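Local coordinates for protein flap endonuclease 1 (Sulfolobus solfataricus, PDB 2IZO) that cleaves 5'-overhanging DNA flaps as a structure-specific, magnesium-dependent nuclease and also acts as a 5'-3' exonuclease in DNA replication and repair, at residues E15-N27 with L157-D170. Residues are numbered along the deposited sequence; the frame is centred on the assembly and turned at random.
Sequences ELKGKRVSIDGYN and LNKLGLSWAAASQD. With ZN (zinc ion), chain D.
W164 N donates to R20 O at 2.7 Å, the first of four backbone bonds that join 20-24 in parallel to 164-167. S22 N then gives to A165 O. A167 N donates to S22 O, and D24 N closes the run on A167 O. Beside them the hydroxyls of S22 and S163 share a hydrogen bond, OG to OG 3.0 Å. V21 CG1 and I23 CG1 both pack on A167 CB.

K19 lies over one face of the W164 indole. Its CD sits 3.4 Å from the centroid of the five-membered ring. The bend at chi4 (-55°) brings NZ over the six-membered ring, a cation-pi contact. L16 CD1 also touches the indole. A serine in place of W164 would probably leave the K19 ammonium without its aromatic partner and take away the indole that L16 CD1 touches.

At the other end N27 OD1 accepts a weak bond from Q169 N, and D170 OD1 binds the zinc ion at 2.2 Å. D24 and D170 are predicted magnesium ligands of separate sites. The central parallel pairing of this PIN-like nuclease core is consistent with a two-metal active site to which N-domain and I-domain both bring carboxylates.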
loop_
_atom_site.group_PDB
_atom_site.type_symbol
_atom_site.label_atom_id
_atom_site.label_comp_id
_atom_site.label_asym_id
_atom_site.label_seq_id
_atom_site.Cartn_x
_atom_site.Cartn_y
_atom_site.Cartn_z
ATOM N N GLU A 15 -0.874 -15.396 7.203
ATOM C CA GLU A 15 -0.782 -15.818 8.600
ATOM C C GLU A 15 0.594 -15.519 9.191
ATOM O O GLU A 15 0.739 -15.390 10.406
ATOM C CB GLU A 15 -1.121 -17.300 8.740
ATOM N N LEU A 16 1.591 -15.391 8.323
ATOM C CA LEU A 16 2.969 -15.171 8.754
ATOM C C LEU A 16 3.318 -13.682 8.878
ATOM O O LEU A 16 4.354 -13.323 9.437
ATOM C CB LEU A 16 3.925 -15.888 7.792
ATOM C CG LEU A 16 5.306 -16.352 8.264
ATOM C CD1 LEU A 16 5.260 -17.063 9.612
ATOM C CD2 LEU A 16 5.908 -17.257 7.206
ATOM N N LYS A 17 2.437 -12.825 8.364
ATOM C CA LYS A 17 2.614 -11.372 8.401
ATOM C C LYS A 17 2.660 -10.828 9.833
ATOM O O LYS A 17 1.799 -11.143 10.656
ATOM C CB LYS A 17 1.495 -10.693 7.604
ATOM C CG LYS A 17 1.720 -9.219 7.306
ATOM C CD LYS A 17 0.892 -8.744 6.112
ATOM C CE LYS A 17 -0.560 -8.428 6.479
ATOM N NZ LYS A 17 -1.409 -9.646 6.598
ATOM N N GLY A 18 3.677 -10.014 10.112
ATOM C CA GLY A 18 3.868 -9.413 11.431
ATOM C C GLY A 18 4.488 -10.355 12.448
ATOM O O GLY A 18 4.226 -10.241 13.647
ATOM N N LYS A 19 5.321 -11.277 11.970
ATOM C CA LYS A 19 5.903 -12.312 12.825
ATOM C C LYS A 19 7.427 -12.368 12.775
ATOM O O LYS A 19 8.033 -12.407 11.698
ATOM C CB LYS A 19 5.315 -13.685 12.487
ATOM C CG LYS A 19 3.803 -13.739 12.608
ATOM C CD LYS A 19 3.291 -15.156 12.639
ATOM C CE LYS A 19 1.882 -15.224 13.215
ATOM N NZ LYS A 19 1.766 -14.607 14.566
ATOM N N ARG A 20 8.033 -12.367 13.960
ATOM C CA ARG A 20 9.474 -12.542 14.105
ATOM C C ARG A 20 9.834 -14.009 13.898
ATOM O O ARG A 20 9.206 -14.903 14.474
ATOM C CB ARG A 20 9.942 -12.073 15.484
ATOM C CG ARG A 20 9.816 -10.581 15.713
ATOM C CD ARG A 20 10.076 -10.242 17.172
ATOM N NE ARG A 20 10.206 -8.805 17.391
ATOM C CZ ARG A 20 11.309 -8.105 17.131
ATOM N NH1 ARG A 20 12.387 -8.704 16.636
ATOM N NH2 ARG A 20 11.336 -6.798 17.364
ATOM N N VAL A 21 10.842 -14.252 13.071
ATOM C CA VAL A 21 11.235 -15.615 12.735
ATOM C C VAL A 21 12.728 -15.840 12.989
ATOM O O VAL A 21 13.570 -15.072 12.527
ATOM C CB VAL A 21 10.823 -15.980 11.278
ATOM C CG1 VAL A 21 11.520 -17.229 10.807
ATOM C CG2 VAL A 21 9.315 -16.176 11.188
ATOM N N SER A 22 13.030 -16.891 13.745
ATOM C CA SER A 22 14.400 -17.285 14.056
ATOM C C SER A 22 15.018 -18.143 12.949
ATOM O O SER A 22 15.029 -19.376 13.031
ATOM C CB SER A 22 14.436 -18.043 15.383
ATOM O OG SER A 22 14.544 -17.154 16.475
ATOM N N ILE A 23 15.536 -17.481 11.920
ATOM C CA ILE A 23 16.182 -18.159 10.801
ATOM C C ILE A 23 17.584 -18.603 11.202
ATOM O O ILE A 23 18.338 -17.833 11.801
ATOM C CB ILE A 23 16.270 -17.241 9.561
ATOM C CG1 ILE A 23 14.894 -16.661 9.225
ATOM C CG2 ILE A 23 16.854 -17.999 8.358
ATOM C CD1 ILE A 23 14.941 -15.415 8.376
ATOM N N ASP A 24 17.927 -19.848 10.883
ATOM C CA ASP A 24 19.294 -20.316 11.072
ATOM C C ASP A 24 20.190 -19.687 10.016
ATOM O O ASP A 24 19.911 -19.778 8.819
ATOM C CB ASP A 24 19.385 -21.840 10.999
ATOM C CG ASP A 24 20.792 -22.355 11.276
ATOM O OD1 ASP A 24 21.551 -21.679 12.003
ATOM O OD2 ASP A 24 21.142 -23.444 10.775
ATOM N N GLY A 25 21.259 -19.045 10.474
ATOM C CA GLY A 25 22.213 -18.394 9.589
ATOM C C GLY A 25 22.866 -19.383 8.647
ATOM O O GLY A 25 22.735 -19.265 7.430
ATOM N N TYR A 26 23.545 -20.371 9.221
ATOM C CA TYR A 26 24.300 -21.358 8.450
ATOM C C TYR A 26 23.439 -22.098 7.425
ATOM O O TYR A 26 23.814 -22.189 6.255
ATOM C CB TYR A 26 25.026 -22.331 9.387
ATOM C CG TYR A 26 26.324 -21.785 9.956
ATOM C CD1 TYR A 26 26.399 -20.487 10.473
ATOM C CD2 TYR A 26 27.473 -22.570 9.990
ATOM C CE1 TYR A 26 27.587 -19.982 10.997
ATOM C CE2 TYR A 26 28.666 -22.077 10.515
ATOM C CZ TYR A 26 28.716 -20.781 11.016
ATOM O OH TYR A 26 29.895 -20.292 11.532
ATOM N N ASN A 27 22.283 -22.599 7.863
ATOM C CA ASN A 27 21.343 -23.285 6.970
ATOM C C ASN A 27 20.908 -22.396 5.804
ATOM O O ASN A 27 20.916 -22.834 4.656
ATOM C CB ASN A 27 20.121 -23.791 7.746
ATOM C CG ASN A 27 19.389 -24.918 7.027
ATOM O OD1 ASN A 27 18.737 -24.706 6.005
ATOM N ND2 ASN A 27 19.484 -26.124 7.578
ATOM N N LEU A 157 15.003 -18.840 21.167
ATOM C CA LEU A 157 14.371 -17.540 20.925
ATOM C C LEU A 157 12.864 -17.694 20.764
ATOM O O LEU A 157 12.095 -16.858 21.241
ATOM C CB LEU A 157 14.970 -16.840 19.699
ATOM C CG LEU A 157 16.419 -16.336 19.726
ATOM C CD1 LEU A 157 16.705 -15.522 18.474
ATOM C CD2 LEU A 157 16.731 -15.515 20.971
ATOM N N ASN A 158 12.460 -18.772 20.092
ATOM C CA ASN A 158 11.057 -19.144 19.939
ATOM C C ASN A 158 10.454 -19.553 21.274
ATOM O O ASN A 158 9.304 -19.217 21.577
ATOM C CB ASN A 158 10.925 -20.292 18.927
ATOM C CG ASN A 158 9.475 -20.650 18.606
ATOM O OD1 ASN A 158 9.183 -21.774 18.202
ATOM N ND2 ASN A 158 8.569 -19.696 18.778
ATOM N N LYS A 159 11.249 -20.273 22.062
ATOM C CA LYS A 159 10.844 -20.763 23.373
ATOM C C LYS A 159 10.672 -19.615 24.378
ATOM O O LYS A 159 9.822 -19.688 25.262
ATOM C CB LYS A 159 11.864 -21.786 23.877
ATOM C CG LYS A 159 11.320 -22.777 24.887
ATOM C CD LYS A 159 12.393 -23.775 25.290
ATOM C CE LYS A 159 11.997 -24.530 26.554
ATOM N NZ LYS A 159 13.113 -25.374 27.072
ATOM N N LEU A 160 11.477 -18.563 24.231
ATOM C CA LEU A 160 11.355 -17.357 25.055
ATOM C C LEU A 160 10.197 -16.461 24.600
ATOM O O LEU A 160 9.814 -15.520 25.301
ATOM C CB LEU A 160 12.658 -16.549 25.039
ATOM C CG LEU A 160 13.936 -17.136 25.644
ATOM C CD1 LEU A 160 15.084 -16.173 25.420
ATOM C CD2 LEU A 160 13.791 -17.463 27.128
ATOM N N GLY A 161 9.646 -16.754 23.426
ATOM C CA GLY A 161 8.567 -15.954 22.859
ATOM C C GLY A 161 9.078 -14.741 22.106
ATOM O O GLY A 161 8.304 -13.842 21.767
ATOM N N LEU A 162 10.385 -14.714 21.848
ATOM C CA LEU A 162 10.998 -13.623 21.094
ATOM C C LEU A 162 10.882 -13.841 19.588
ATOM O O LEU A 162 10.858 -12.882 18.815
ATOM C CB LEU A 162 12.454 -13.411 21.513
ATOM C CG LEU A 162 12.640 -12.782 22.897
ATOM C CD1 LEU A 162 14.015 -13.101 23.430
ATOM C CD2 LEU A 162 12.391 -11.272 22.895
ATOM N N SER A 163 10.817 -15.103 19.177
ATOM C CA SER A 163 10.425 -15.429 17.811
ATOM C C SER A 163 9.154 -16.271 17.817
ATOM O O SER A 163 8.869 -16.981 18.783
ATOM C CB SER A 163 11.559 -16.114 17.032
ATOM O OG SER A 163 11.697 -17.484 17.366
ATOM N N TRP A 164 8.388 -16.155 16.739
ATOM C CA TRP A 164 7.182 -16.939 16.529
ATOM C C TRP A 164 7.531 -18.392 16.208
ATOM O O TRP A 164 6.881 -19.319 16.690
ATOM C CB TRP A 164 6.380 -16.301 15.395
ATOM C CG TRP A 164 5.440 -17.201 14.660
ATOM C CD1 TRP A 164 5.685 -17.870 13.488
ATOM C CD2 TRP A 164 4.094 -17.499 15.019
ATOM N NE1 TRP A 164 4.572 -18.578 13.104
ATOM C CE2 TRP A 164 3.580 -18.371 14.027
ATOM C CE3 TRP A 164 3.271 -17.122 16.085
ATOM C CZ2 TRP A 164 2.278 -18.868 14.070
ATOM C CZ3 TRP A 164 1.976 -17.618 16.131
ATOM C CH2 TRP A 164 1.492 -18.484 15.127
ATOM N N ALA A 165 8.572 -18.573 15.402
ATOM C CA ALA A 165 9.020 -19.886 14.976
ATOM C C ALA A 165 10.473 -19.830 14.540
ATOM O O ALA A 165 10.977 -18.768 14.171
ATOM C CB ALA A 165 8.155 -20.388 13.827
ATOM N N ALA A 166 11.139 -20.980 14.587
ATOM C CA ALA A 166 12.457 -21.129 13.992
ATOM C C ALA A 166 12.304 -21.504 12.522
ATOM O O ALA A 166 11.422 -22.290 12.162
ATOM C CB ALA A 166 13.255 -22.184 14.730
ATOM N N ALA A 167 13.155 -20.939 11.673
ATOM C CA ALA A 167 13.110 -21.240 10.248
ATOM C C ALA A 167 14.395 -21.883 9.775
ATOM O O ALA A 167 15.489 -21.352 9.985
ATOM C CB ALA A 167 12.807 -19.997 9.434
ATOM N N SER A 168 14.232 -23.037 9.135
ATOM C CA SER A 168 15.325 -23.836 8.592
ATOM C C SER A 168 14.721 -24.878 7.663
ATOM O O SER A 168 13.523 -25.140 7.716
ATOM C CB SER A 168 16.098 -24.524 9.720
ATOM O OG SER A 168 17.117 -25.363 9.210
ATOM N N GLN A 169 15.542 -25.464 6.802
ATOM C CA GLN A 169 15.079 -26.573 5.974
ATOM C C GLN A 169 15.192 -27.875 6.746
ATOM O O GLN A 169 14.515 -28.851 6.422
ATOM C CB GLN A 169 15.831 -26.641 4.638
ATOM C CG GLN A 169 15.534 -25.473 3.687
ATOM C CD GLN A 169 14.048 -25.147 3.587
ATOM O OE1 GLN A 169 13.567 -24.210 4.229
ATOM N NE2 GLN A 169 13.317 -25.924 2.792
ATOM N N ASP A 170 16.035 -27.870 7.776
ATOM C CA ASP A 170 16.215 -29.027 8.646
ATOM C C ASP A 170 15.209 -29.016 9.794
ATOM O O ASP A 170 14.559 -28.002 10.044
ATOM C CB ASP A 170 17.650 -29.084 9.176
ATOM C CG ASP A 170 18.660 -29.464 8.097
ATOM O OD1 ASP A 170 18.273 -30.135 7.115
ATOM O OD2 ASP A 170 19.847 -29.092 8.234
HETATM ZN ZN ZN D . 19.055 -29.928 5.110
#